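Local coordinates for RND efflux system, outer membrane lipoprotein, NodT family (Burkholderia mallei, PDB 6U94), which probably serves as the outer membrane channel of an RND-type efflux system, giving exported compounds a way out of the cell, at residues L184-D189 with A432-L437; Q212-R217 with D418-V423; R282-A287 with E368-D373; E289-A294 with D361-G366; E389-A394 with V438-A443. One frame throughout, in Å; residues are numbered along the deposited sequence. Where two conformers were deposited one is given.

Contact 1 (L184-D189 with A432-L437)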
# COMPACT_ATOMS: atom_id res chain seq x y z
N LEU A 184 5.78 18.38 -3.13
CA LEU A 184 6.18 19.52 -3.96
C LEU A 184 5.90 20.84 -3.25
O LEU A 184 6.73 21.75 -3.27
CB LEU A 184 5.45 19.48 -5.30
CG LEU A 184 5.73 20.68 -6.21
CD1 LEU A 184 7.20 20.74 -6.59
CD2 LEU A 184 4.85 20.64 -7.45
N ALA A 185 4.73 20.96 -2.61
CA ALA A 185 4.40 22.18 -1.89
C ALA A 185 5.35 22.42 -0.73
O ALA A 185 5.75 23.56 -0.47
CB ALA A 185 2.95 22.12 -1.40
N LEU A 186 5.73 21.35 -0.02
CA LEU A 186 6.71 21.48 1.05
C LEU A 186 8.06 21.93 0.50
O LEU A 186 8.71 22.81 1.08
CB LEU A 186 6.84 20.16 1.80
CG LEU A 186 7.95 20.00 2.84
CD1 LEU A 186 7.73 20.95 4.01
CD2 LEU A 186 8.01 18.56 3.31
N ALA A 187 8.50 21.34 -0.61
CA ALA A 187 9.78 21.71 -1.20
C ALA A 187 9.77 23.14 -1.74
O ALA A 187 10.82 23.79 -1.77
CB ALA A 187 10.16 20.73 -2.31
N GLN A 188 8.61 23.63 -2.16
CA GLN A 188 8.52 25.00 -2.67
C GLN A 188 8.50 26.01 -1.53
O GLN A 188 9.14 27.07 -1.63
CB GLN A 188 7.28 25.15 -3.55
CG GLN A 188 7.40 24.46 -4.90
CD GLN A 188 6.11 24.48 -5.68
OE1 GLN A 188 5.02 24.49 -5.10
NE2 GLN A 188 6.21 24.48 -7.00
N ASP A 189 7.78 25.71 -0.44
CA ASP A 189 7.82 26.57 0.73
C ASP A 189 9.23 26.65 1.30
O ASP A 189 9.71 27.73 1.66
CB ASP A 189 6.85 26.06 1.79
CG ASP A 189 5.40 26.14 1.33
OD1 ASP A 189 5.14 26.77 0.29
OD2 ASP A 189 4.53 25.55 2.01
N ALA A 432 14.37 17.41 5.97
CA ALA A 432 14.45 15.98 5.69
C ALA A 432 13.38 15.22 6.46
O ALA A 432 12.78 14.27 5.94
CB ALA A 432 15.84 15.45 6.03
N ALA A 433 13.11 15.64 7.70
CA ALA A 433 12.11 14.95 8.51
C ALA A 433 10.69 15.23 8.01
O ALA A 433 9.82 14.36 8.11
CB ALA A 433 12.24 15.35 9.98
N GLN A 434 10.45 16.43 7.49
CA GLN A 434 9.12 16.76 6.98
C GLN A 434 8.80 15.97 5.72
O GLN A 434 7.65 15.58 5.50
CB GLN A 434 9.01 18.26 6.73
CG GLN A 434 9.10 19.11 7.98
CD GLN A 434 9.05 20.60 7.69
OE1 GLN A 434 9.82 21.11 6.87
NE2 GLN A 434 8.14 21.30 8.35
N GLN A 435 9.81 15.74 4.87
CA GLN A 435 9.59 14.90 3.70
C GLN A 435 9.31 13.46 4.10
O GLN A 435 8.41 12.82 3.54
CB GLN A 435 10.81 14.97 2.77
CG GLN A 435 11.06 16.35 2.18
CD GLN A 435 12.42 16.46 1.52
OE1 GLN A 435 13.35 17.05 2.07
NE2 GLN A 435 12.54 15.88 0.32
N LEU A 436 10.05 12.94 5.08
CA LEU A 436 9.84 11.57 5.52
C LEU A 436 8.44 11.37 6.10
O LEU A 436 7.88 10.28 5.98
CB LEU A 436 10.89 11.17 6.56
CG LEU A 436 12.03 10.28 6.06
CD1 LEU A 436 12.78 9.68 7.24
CD2 LEU A 436 11.49 9.20 5.15
N LEU A 437 7.88 12.40 6.73
CA LEU A 437 6.55 12.27 7.31
C LEU A 437 5.50 11.99 6.24
O LEU A 437 4.61 11.16 6.44
CB LEU A 437 6.18 13.54 8.09
CG LEU A 437 4.77 13.60 8.66
CD1 LEU A 437 4.52 12.43 9.60
CD2 LEU A 437 4.54 14.92 9.38
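Leu186 contributes most of the buried surface here, its branched end pushed against Gln434 and Gln435 of helix 421-454. The leucine leaves helix 156-203 pointing at its partner, and with CG anti to the backbone N (chi1 172°) both methyls are carried forward onto the second helix. They divide the work. CD2 settles against the helix backbone between the two glutamines, 3.6 Å from Gln434 CB and 3.7 Å from Gln435 N. CD1 turns instead to the outer end of Gln434, where it lies 3.5 Å from OE1. Gln434 keeps CG beside its own backbone N and then runs extended, passing Leu186 at a slant; its CB lies nearer CD2 and its amide lies against CD1. Gln435 adds less, its CG lying 3.9 Å from Leu186 CD2.

No hydrogen bond joins the two segments; the touching atoms are largely carbon, in van der Waals contact, with Gln434 OE1 the polar exception. Glutamine suits such a partly exposed place, offering methylenes to a leucine and carrying a polar amide at its end. Phe431, on the same helix as the glutamines, also touches Leu186 and extends the apolar patch, while Leu184 and Ala187 turn to helix 211-247. This single-leucine contact between long helices is consistent with the lateral helix packing of the TolC-like alpha-helical barrel.

Contact 2 (Q212-R217 with D418-V423)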
# COMPACT_ATOMS: atom_id res chain seq x y z
N GLN A 212 32.05 33.72 4.11
CA GLN A 212 32.01 32.96 2.86
C GLN A 212 31.54 31.53 3.10
O GLN A 212 30.90 30.93 2.22
CB GLN A 212 33.39 32.97 2.21
N LEU A 213 31.83 30.97 4.28
CA LEU A 213 31.32 29.65 4.62
C LEU A 213 29.81 29.67 4.76
O LEU A 213 29.11 28.77 4.27
CB LEU A 213 31.98 29.15 5.90
CG LEU A 213 32.29 27.66 5.99
CD1 LEU A 213 33.24 27.27 4.88
CD2 LEU A 213 32.87 27.31 7.35
N ASP A 214 29.27 30.69 5.44
CA ASP A 214 27.82 30.81 5.59
C ASP A 214 27.13 30.99 4.24
O ASP A 214 26.00 30.53 4.05
CB ASP A 214 27.48 31.97 6.52
CG ASP A 214 27.97 31.74 7.94
OD1 ASP A 214 28.35 30.60 8.27
OD2 ASP A 214 27.96 32.71 8.73
N GLU A 215 27.79 31.67 3.30
CA GLU A 215 27.19 31.89 1.99
C GLU A 215 27.07 30.58 1.22
O GLU A 215 26.04 30.33 0.58
CB GLU A 215 28.01 32.91 1.20
N HIS A 216 28.10 29.74 1.26
CA HIS A 216 28.03 28.46 0.58
C HIS A 216 27.00 27.54 1.24
O HIS A 216 26.29 26.80 0.56
CB HIS A 216 29.40 27.79 0.56
N ARG A 217 26.90 27.59 2.58
CA ARG A 217 25.90 26.79 3.27
C ARG A 217 24.49 27.24 2.89
O ARG A 217 23.64 26.41 2.56
CB ARG A 217 26.09 26.90 4.78
CG ARG A 217 27.24 26.10 5.34
CD ARG A 217 27.47 26.47 6.78
NE ARG A 217 28.63 25.79 7.36
CZ ARG A 217 29.32 26.26 8.39
NH1 ARG A 217 28.98 27.41 8.95
NH2 ARG A 217 30.36 25.59 8.85
N ASP A 418 25.70 32.74 18.72
CA ASP A 418 26.23 31.56 18.04
C ASP A 418 26.30 31.82 16.54
O ASP A 418 25.70 32.76 16.02
CB ASP A 418 25.38 30.31 18.33
CG ASP A 418 25.79 29.61 19.61
OD1 ASP A 418 26.78 30.03 20.23
OD2 ASP A 418 25.12 28.63 19.98
N ASP A 419 27.03 30.95 15.85
CA ASP A 419 27.24 31.08 14.42
C ASP A 419 26.06 30.49 13.65
O ASP A 419 25.17 29.83 14.20
CB ASP A 419 28.54 30.41 14.00
CG ASP A 419 28.69 29.00 14.55
OD1 ASP A 419 27.77 28.18 14.35
OD2 ASP A 419 29.73 28.70 15.17
N TYR A 420 26.06 30.72 12.33
CA TYR A 420 24.94 30.30 11.49
C TYR A 420 24.87 28.79 11.29
O TYR A 420 23.83 28.30 10.83
CB TYR A 420 25.00 30.99 10.13
CG TYR A 420 23.81 30.69 9.25
CD1 TYR A 420 22.57 31.25 9.52
CD2 TYR A 420 23.92 29.82 8.17
CE1 TYR A 420 21.47 30.96 8.73
CE2 TYR A 420 22.83 29.52 7.38
CZ TYR A 420 21.61 30.10 7.66
OH TYR A 420 20.52 29.81 6.87
N PHE A 421 25.93 28.04 11.62
CA PHE A 421 25.91 26.60 11.39
C PHE A 421 24.74 25.93 12.10
O PHE A 421 24.16 24.97 11.58
CB PHE A 421 27.23 25.98 11.84
CG PHE A 421 27.21 24.48 11.86
CD1 PHE A 421 27.30 23.76 10.68
CD2 PHE A 421 27.08 23.78 13.06
CE1 PHE A 421 27.27 22.37 10.69
CE2 PHE A 421 27.04 22.40 13.07
CZ PHE A 421 27.14 21.69 11.89
N GLY A 422 24.36 26.43 13.27
CA GLY A 422 23.27 25.82 14.01
C GLY A 422 21.93 25.92 13.30
O GLY A 422 21.14 24.98 13.31
N VAL A 423 21.67 27.07 12.68
CA VAL A 423 20.46 27.22 11.87
C VAL A 423 20.53 26.30 10.65
O VAL A 423 19.56 25.63 10.30
CB VAL A 423 20.26 28.69 11.46
CG1 VAL A 423 19.07 28.83 10.53
CG2 VAL A 423 20.10 29.57 12.69
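This is a partly buried contact of mixed character, in which Asp214 and Arg217, near the start of helix 211-247, meet Tyr420 and Phe421, where the chain turns into helix 421-454. It lies far from the centre of the chain, where two helical hairpins turn back side by side. The guanidinium of Arg217 is covered on both faces: Phe421 CD1 lies 3.9 Å above its plane, and Leu213 CG of its own helix sits over the opposite face. Because the phenyl ring is inclined by 58° to the guanidinium, the two flat groups do not stack in parallel; Phe421 instead brings its ring atom CD1 and its CB, the latter 3.7 Å from Arg217 NH1, against the cation. An arginine fits here because its broad, flat end can be packed by carbon while its N-H groups remain available around the rim. One of them makes a weak bond within the helix, from Arg217 NH1 to Asp214 OD1 at 3.3 Å, as part of a salt bridge. The same carboxylate rests against the base of Tyr420, with Asp214 OD2 3.7 Å from Tyr420 CB.

A chi1 of -175° swings the Tyr420 ring past its own carbonyl carbon and into the protein, where it packs edge-to-face with Phe413 and its OH bonds to Gln221. Asp419 OD1 accepts a weak capping bond from Phe421 N, 3.3 Å long, and steadies the turn. Such neighbouring hairpin turns are consistent with the periplasmic tip of the helical barrel, as in TolC.

Contact 3 (R282-A287 with E368-D373)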
# COMPACT_ATOMS: atom_id res chain seq x y z
N ARG A 282 -11.29 -14.46 -1.69
CA ARG A 282 -9.97 -14.31 -2.30
C ARG A 282 -9.89 -15.14 -3.57
O ARG A 282 -10.30 -16.31 -3.56
CB ARG A 282 -8.88 -14.73 -1.32
CG ARG A 282 -8.55 -13.72 -0.21
CD ARG A 282 -7.48 -14.28 0.70
NE ARG A 282 -6.29 -14.68 -0.04
CZ ARG A 282 -5.11 -14.06 0.04
NH1 ARG A 282 -4.97 -13.00 0.85
NH2 ARG A 282 -4.08 -14.49 -0.67
N PRO A 283 -9.40 -14.58 -4.67
CA PRO A 283 -9.30 -15.38 -5.91
C PRO A 283 -8.48 -16.65 -5.77
O PRO A 283 -8.76 -17.63 -6.48
CB PRO A 283 -8.68 -14.40 -6.90
CG PRO A 283 -9.17 -13.07 -6.43
CD PRO A 283 -9.15 -13.16 -4.93
N ASP A 284 -7.47 -16.70 -4.89
CA ASP A 284 -6.70 -17.92 -4.76
C ASP A 284 -7.40 -18.97 -3.90
O ASP A 284 -7.11 -20.16 -4.04
CB ASP A 284 -5.30 -17.63 -4.19
CG ASP A 284 -5.32 -16.79 -2.92
OD1 ASP A 284 -6.39 -16.34 -2.48
OD2 ASP A 284 -4.22 -16.58 -2.35
N ILE A 285 -8.34 -18.56 -3.05
CA ILE A 285 -9.12 -19.54 -2.31
C ILE A 285 -10.31 -20.02 -3.14
O ILE A 285 -10.69 -21.19 -3.05
CB ILE A 285 -9.55 -18.97 -0.95
CG1 ILE A 285 -8.32 -18.73 -0.06
CG2 ILE A 285 -10.53 -19.91 -0.24
CD1 ILE A 285 -8.66 -18.34 1.35
N MET A 286 -10.90 -19.14 -3.95
CA MET A 286 -11.96 -19.55 -4.87
C MET A 286 -11.46 -20.62 -5.83
O MET A 286 -12.12 -21.65 -6.04
CB MET A 286 -12.49 -18.34 -5.64
CG MET A 286 -13.11 -17.25 -4.78
SD MET A 286 -13.59 -15.81 -5.76
CE MET A 286 -14.78 -16.57 -6.87
N ALA A 287 -10.29 -20.39 -6.43
CA ALA A 287 -9.74 -21.37 -7.36
C ALA A 287 -9.39 -22.67 -6.65
O ALA A 287 -9.59 -23.76 -7.20
CB ALA A 287 -8.50 -20.79 -8.06
N GLU A 368 -4.90 -26.34 1.85
CA GLU A 368 -4.47 -26.06 3.21
C GLU A 368 -3.39 -24.97 3.23
O GLU A 368 -3.45 -24.06 4.05
CB GLU A 368 -3.95 -27.34 3.87
CG GLU A 368 -3.47 -27.15 5.30
CD GLU A 368 -2.88 -28.41 5.89
OE1 GLU A 368 -2.50 -29.31 5.11
OE2 GLU A 368 -2.79 -28.51 7.13
N HIS A 369 -2.42 -25.06 2.31
CA HIS A 369 -1.35 -24.07 2.27
C HIS A 369 -1.85 -22.71 1.81
O HIS A 369 -1.39 -21.68 2.31
CB HIS A 369 -0.22 -24.56 1.36
CG HIS A 369 0.50 -25.76 1.88
ND1 HIS A 369 0.63 -26.02 3.23
CD2 HIS A 369 1.13 -26.77 1.24
CE1 HIS A 369 1.31 -27.14 3.39
NE2 HIS A 369 1.63 -27.62 2.20
N THR A 370 -2.79 -22.70 0.86
CA THR A 370 -3.32 -21.43 0.37
C THR A 370 -4.05 -20.67 1.48
O THR A 370 -4.05 -19.44 1.48
CB THR A 370 -4.25 -21.69 -0.82
OG1 THR A 370 -3.49 -22.25 -1.90
CG2 THR A 370 -4.91 -20.39 -1.31
N ILE A 371 -4.65 -21.39 2.43
CA ILE A 371 -5.34 -20.73 3.53
C ILE A 371 -4.34 -20.18 4.54
O ILE A 371 -4.52 -19.07 5.06
CB ILE A 371 -6.34 -21.70 4.18
CG1 ILE A 371 -7.45 -22.05 3.19
CG2 ILE A 371 -6.92 -21.11 5.46
CD1 ILE A 371 -8.41 -23.10 3.70
N GLN A 372 -3.28 -20.94 4.85
CA GLN A 372 -2.28 -20.43 5.78
C GLN A 372 -1.58 -19.20 5.22
O GLN A 372 -1.34 -18.23 5.95
CB GLN A 372 -1.25 -21.52 6.11
CG GLN A 372 -0.24 -21.06 7.16
CD GLN A 372 0.86 -22.07 7.41
OE1 GLN A 372 0.93 -23.11 6.76
NE2 GLN A 372 1.73 -21.77 8.37
N ASP A 373 -1.25 -19.22 3.93
CA ASP A 373 -0.62 -18.06 3.31
C ASP A 373 -1.57 -16.87 3.28
O ASP A 373 -1.14 -15.72 3.44
CB ASP A 373 -0.16 -18.39 1.89
CG ASP A 373 1.08 -19.27 1.88
OD1 ASP A 373 1.58 -19.60 2.97
OD2 ASP A 373 1.55 -19.62 0.78
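Thr370 has OG1 beside its own backbone N and CG2 anti to it (chi1 -63°), which turns the methyl toward helix 283-294, while Asp284 holds CG between its backbone N and its carbonyl carbon (chi1 51°), beside that methyl and within reach of Arg282. CG2 is the atom that does the touching. It comes within 3.5 Å of Asp284 O and 4.0 Å of Asp284 CG, and it reaches Ile285 CG1 as well. The two helices run almost antiparallel, their local axes 9.8 Å apart, and the side chains slide past one another in opposite directions. Threonine suits the place because its two branches serve different ends: the methyl faces the partner helix, and OG1 bonds back to Gly366 O one turn earlier. Deeper in, Ile285 CD1 meets Ile371 CG1 at 4.3 Å, and Phe307 touches both isoleucines.

The position of Asp284 also lets Arg282, the residue at the N-cap position, hold its carboxylate side-on. Arg282 NE donates to the syn lone pair of Asp284 OD1 at 3.0 Å, and NH2 donates to Asp284 OD2 at 2.7 Å, in the guanidinium plane and nearly straight (175°). The remaining nitrogen, NH1, forms a salt bridge to Glu377 and bonds to Ala454 O, linking this helix start to helix 362-415 and to the end of helix 421-454. With two acidic partners the buried arginine is probably kept charged and fixed in rotation. Charged bonds thus concentrate at the helix start, while the direct interface is van der Waals contact, chiefly of Thr370 and isoleucine carbons with Asp284, and has no hydrogen bond across it.

Contact 4 (E289-A294 with D361-G366)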
# COMPACT_ATOMS: atom_id res chain seq x y z
N GLU A 289 -10.88 -23.91 -3.96
CA GLU A 289 -12.12 -24.62 -3.68
C GLU A 289 -12.74 -25.19 -4.95
O GLU A 289 -13.35 -26.26 -4.91
CB GLU A 289 -13.11 -23.71 -2.96
CG GLU A 289 -12.62 -23.25 -1.59
CD GLU A 289 -13.71 -22.62 -0.74
OE1 GLU A 289 -14.54 -21.86 -1.28
OE2 GLU A 289 -13.74 -22.90 0.48
N HIS A 290 -12.58 -24.50 -6.08
CA HIS A 290 -13.07 -25.01 -7.36
C HIS A 290 -12.35 -26.29 -7.75
O HIS A 290 -12.97 -27.25 -8.24
CB HIS A 290 -12.88 -23.93 -8.43
CG HIS A 290 -13.27 -24.37 -9.82
ND1 HIS A 290 -12.47 -25.18 -10.59
CD2 HIS A 290 -14.35 -24.08 -10.57
CE1 HIS A 290 -13.06 -25.39 -11.76
NE2 HIS A 290 -14.20 -24.73 -11.77
N ARG A 291 -11.03 -26.33 -7.54
CA ARG A 291 -10.28 -27.54 -7.86
C ARG A 291 -10.73 -28.73 -7.01
O ARG A 291 -10.72 -29.87 -7.48
CB ARG A 291 -8.78 -27.30 -7.67
CG ARG A 291 -8.09 -26.67 -8.87
CD ARG A 291 -6.59 -26.59 -8.67
NE ARG A 291 -6.07 -25.27 -9.00
CZ ARG A 291 -5.72 -24.36 -8.09
NH1 ARG A 291 -5.82 -24.63 -6.80
NH2 ARG A 291 -5.26 -23.18 -8.49
N LEU A 292 -11.11 -28.47 -5.76
CA LEU A 292 -11.55 -29.56 -4.89
C LEU A 292 -12.94 -30.06 -5.29
O LEU A 292 -13.22 -31.26 -5.21
CB LEU A 292 -11.55 -29.11 -3.43
CG LEU A 292 -10.20 -29.03 -2.72
CD1 LEU A 292 -10.32 -28.18 -1.47
CD2 LEU A 292 -9.71 -30.43 -2.36
N ILE A 293 -13.82 -29.15 -5.72
CA ILE A 293 -15.15 -29.55 -6.17
C ILE A 293 -15.04 -30.46 -7.39
O ILE A 293 -15.69 -31.51 -7.46
CB ILE A 293 -16.01 -28.32 -6.47
CG1 ILE A 293 -16.33 -27.56 -5.18
CG2 ILE A 293 -17.31 -28.73 -7.16
CD1 ILE A 293 -16.65 -26.10 -5.38
N ALA A 294 -14.20 -30.07 -8.35
CA ALA A 294 -14.00 -30.89 -9.54
C ALA A 294 -13.36 -32.23 -9.21
O ALA A 294 -13.60 -33.22 -9.91
CB ALA A 294 -13.15 -30.13 -10.56
N ASP A 361 -3.23 -35.95 -1.13
CA ASP A 361 -3.94 -35.41 -2.27
C ASP A 361 -3.46 -34.00 -2.55
O ASP A 361 -3.36 -33.17 -1.64
CB ASP A 361 -5.45 -35.43 -2.02
CG ASP A 361 -6.24 -34.80 -3.15
OD1 ASP A 361 -6.33 -33.56 -3.20
OD2 ASP A 361 -6.77 -35.55 -4.01
N ILE A 362 -3.16 -33.72 -3.82
CA ILE A 362 -2.52 -32.45 -4.18
C ILE A 362 -3.49 -31.29 -4.01
O ILE A 362 -3.08 -30.18 -3.65
CB ILE A 362 -1.97 -32.53 -5.61
CG1 ILE A 362 -1.01 -33.71 -5.74
CG2 ILE A 362 -1.28 -31.23 -6.00
CD1 ILE A 362 0.08 -33.73 -4.68
N ASN A 363 -4.78 -31.51 -4.24
CA ASN A 363 -5.75 -30.43 -4.12
C ASN A 363 -6.09 -30.11 -2.67
O ASN A 363 -6.48 -28.97 -2.37
CB ASN A 363 -7.02 -30.76 -4.89
CG ASN A 363 -6.76 -30.96 -6.37
OD1 ASN A 363 -6.44 -30.02 -7.09
ND2 ASN A 363 -6.90 -32.20 -6.83
N VAL A 364 -5.96 -31.08 -1.76
CA VAL A 364 -6.18 -30.80 -0.35
C VAL A 364 -4.97 -30.09 0.26
O VAL A 364 -5.12 -29.12 1.00
CB VAL A 364 -6.51 -32.11 0.41
CG1 VAL A 364 -6.67 -31.83 1.89
CG2 VAL A 364 -7.76 -32.75 -0.15
N ALA A 365 -3.77 -30.57 -0.06
CA ALA A 365 -2.56 -29.94 0.48
C ALA A 365 -2.41 -28.52 -0.03
O ALA A 365 -2.03 -27.62 0.73
CB ALA A 365 -1.33 -30.78 0.13
N GLY A 366 -2.69 -28.29 -1.32
CA GLY A 366 -2.64 -26.94 -1.84
C GLY A 366 -3.68 -26.03 -1.21
O GLY A 366 -3.40 -24.86 -0.93
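Asn363 and Val364, the two residues of helix 362-415 that Leu292 packs against, both turn their backbone N-H groups to a single oxygen, Asp361 OD1. Val364 N approaches at 2.9 Å (143°) on the anti lone pair; the bond from Asn363 N is weak, being sharply bent although 2.8 Å long. Asp361 is thus the N-cap, its short carboxylate well matched to N-H groups that the first turn of a helix leaves without backbone acceptors.

Across the contact no hydrogen bond forms, and the touching is van der Waals. Leu292 CD2 slots in beside the opposing backbone, 3.5 Å from Asn363 O and 3.7 Å from Asn363 CB, and then reaches Val364 CG2 at 3.8 Å. On the more exposed flank, Asn363 OD1 lies against the aliphatic stem of Arg291, 3.6 Å from its CB. The two side chains cross at about a right angle, yet the amide and guanidinium planes differ by only 15°.

The local helix axes pass 9.3 Å apart and run nearly antiparallel. Helix 299-306 packs on the same two residues, with Ile299 on Leu292 and Phe306 on Val364, and Phe344 from a loop covers Asp361 and Val364.

Contact 5 (E389-A394 with V438-A443)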
# COMPACT_ATOMS: atom_id res chain seq x y z
N GLU A 389 2.16 3.51 11.18
CA GLU A 389 1.52 4.48 12.05
C GLU A 389 2.41 4.83 13.23
O GLU A 389 2.37 5.96 13.73
CB GLU A 389 0.17 3.96 12.54
CG GLU A 389 -0.78 3.52 11.42
CD GLU A 389 -1.48 4.67 10.72
OE1 GLU A 389 -2.37 4.41 9.89
OE2 GLU A 389 -1.14 5.84 11.01
N ARG A 390 3.23 3.88 13.69
CA ARG A 390 4.22 4.17 14.72
C ARG A 390 5.28 5.13 14.19
O ARG A 390 5.66 6.08 14.89
CB ARG A 390 4.88 2.87 15.20
CG ARG A 390 4.51 2.46 16.61
CD ARG A 390 4.56 0.95 16.75
NE ARG A 390 5.78 0.39 16.17
CZ ARG A 390 5.87 -0.84 15.67
NH1 ARG A 390 4.81 -1.64 15.67
NH2 ARG A 390 7.02 -1.27 15.17
N GLU A 391 5.75 4.91 12.96
CA GLU A 391 6.77 5.78 12.39
C GLU A 391 6.24 7.19 12.16
O GLU A 391 6.99 8.17 12.30
CB GLU A 391 7.30 5.18 11.09
CG GLU A 391 8.45 4.22 11.28
CD GLU A 391 9.66 4.89 11.93
OE1 GLU A 391 9.93 6.07 11.61
OE2 GLU A 391 10.33 4.23 12.75
N VAL A 392 4.97 7.31 11.80
CA VAL A 392 4.38 8.64 11.60
C VAL A 392 4.41 9.43 12.91
O VAL A 392 4.83 10.59 12.93
CB VAL A 392 2.94 8.51 11.07
CG1 VAL A 392 2.23 9.85 11.11
CG2 VAL A 392 2.95 7.96 9.64
N LYS A 393 3.98 8.81 14.01
CA LYS A 393 3.97 9.51 15.30
C LYS A 393 5.38 9.84 15.76
O LYS A 393 5.62 10.91 16.33
CB LYS A 393 3.24 8.66 16.34
CG LYS A 393 1.73 8.62 16.13
CD LYS A 393 1.10 7.46 16.88
CE LYS A 393 -0.40 7.39 16.63
NZ LYS A 393 -1.14 8.47 17.33
N ALA A 394 6.34 8.93 15.53
CA ALA A 394 7.72 9.22 15.88
C ALA A 394 8.27 10.37 15.04
O ALA A 394 8.95 11.26 15.56
CB ALA A 394 8.58 7.97 15.70
N VAL A 438 5.60 12.67 5.09
CA VAL A 438 4.64 12.45 4.02
C VAL A 438 4.76 11.03 3.49
O VAL A 438 3.75 10.33 3.30
CB VAL A 438 4.84 13.49 2.90
CG1 VAL A 438 3.91 13.20 1.73
CG2 VAL A 438 4.61 14.89 3.42
N THR A 439 5.99 10.57 3.25
CA THR A 439 6.19 9.22 2.72
C THR A 439 5.68 8.16 3.70
O THR A 439 5.13 7.14 3.28
CB THR A 439 7.66 8.99 2.41
OG1 THR A 439 8.38 8.79 3.63
CG2 THR A 439 8.25 10.19 1.68
N TYR A 440 5.86 8.39 5.00
CA TYR A 440 5.36 7.45 5.99
C TYR A 440 3.84 7.47 6.07
O TYR A 440 3.22 6.43 6.34
CB TYR A 440 5.95 7.76 7.37
CG TYR A 440 7.38 7.31 7.57
CD1 TYR A 440 7.88 6.20 6.91
CD2 TYR A 440 8.23 8.00 8.43
CE1 TYR A 440 9.19 5.78 7.10
CE2 TYR A 440 9.54 7.60 8.62
CZ TYR A 440 10.01 6.49 7.96
OH TYR A 440 11.31 6.09 8.15
N LYS A 441 3.22 8.63 5.86
CA LYS A 441 1.76 8.68 5.82
C LYS A 441 1.23 7.92 4.61
O LYS A 441 0.24 7.20 4.71
CB LYS A 441 1.28 10.13 5.80
CG LYS A 441 1.45 10.87 7.12
CD LYS A 441 0.90 12.28 7.02
CE LYS A 441 0.87 12.96 8.38
NZ LYS A 441 0.24 14.31 8.32
N LEU A 442 1.88 8.08 3.45
CA LEU A 442 1.44 7.39 2.25
C LEU A 442 1.59 5.88 2.39
O LEU A 442 0.72 5.12 1.95
CB LEU A 442 2.22 7.90 1.04
CG LEU A 442 1.97 7.16 -0.28
CD1 LEU A 442 0.50 7.21 -0.66
CD2 LEU A 442 2.82 7.77 -1.38
N ALA A 443 2.69 5.43 3.01
CA ALA A 443 2.87 4.00 3.22
C ALA A 443 1.75 3.42 4.07
O ALA A 443 1.29 2.30 3.82
CB ALA A 443 4.23 3.74 3.87
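The ring of Tyr440 lies flat beneath Glu391, whose CB stands over one face in a CH-pi contact, 4.0 Å from the ring centroid and 10° off the normal. Beyond CB the glutamate does not run straight outward. A bend at chi2 (-61°) folds its carboxylate back along the tyrosine, bringing Glu391 OE1 to 3.4 Å from Tyr440 CE2, with the carboxylate plane steeply inclined to the ring. OE1 is 3.7 Å from Tyr440 OH, and no hydrogen bond links the two groups. Tyrosine suits this partly exposed place, since its broad face can cover a neighbouring methylene while its hydroxyl lies near the glutamate carboxylate.

The helices concerned, 362-415 and 421-454, follow each other in the chain and form a long antiparallel hairpin of the kind that builds the helical barrel of outer membrane efflux proteins. Here their local axes approach to 8.8 Å at 157°, close enough for a small branched residue to bed directly on the opposite backbone.

That residue is Val392. Its CG2 lies 3.6 Å from Tyr440 O and 3.8 Å from Tyr440 CB, filling the space beside the root of the aromatic side chain. The same methyl also meets Lys441 CG at 4.1 Å. Lys441 crosses the valine at about a right angle and continues extended past it; its CG packs on the valine methyls and the chain carries its ammonium end away. On the far flank of the second helix, Val438 and Leu442 turn to helix 156-203.

Contacts 1, 2 and 5 share helix 421-454, and contacts 3, 4 and 5 share helix 362-415, which spans both sides of the chain's centre. Contacts 3 and 4, centres about 10 Å apart, join the same helix pair; contact 2 lies about 70 Å from contact 4, centre to centre. Contacts 1 and 5 are surface contacts and touch through Leu437 CD1 and Val392 CG1 (3.8 Å). The other three are partly buried. None has a hydrogen bond across it: mid-helix contacts 1 and 5 rely on van der Waals contacts of carbon with carbon and oxygen, plus a CH-pi contact in contact 5, whereas contacts 2, 3 and 4, near helix starts, add capping or salt bridges within a segment.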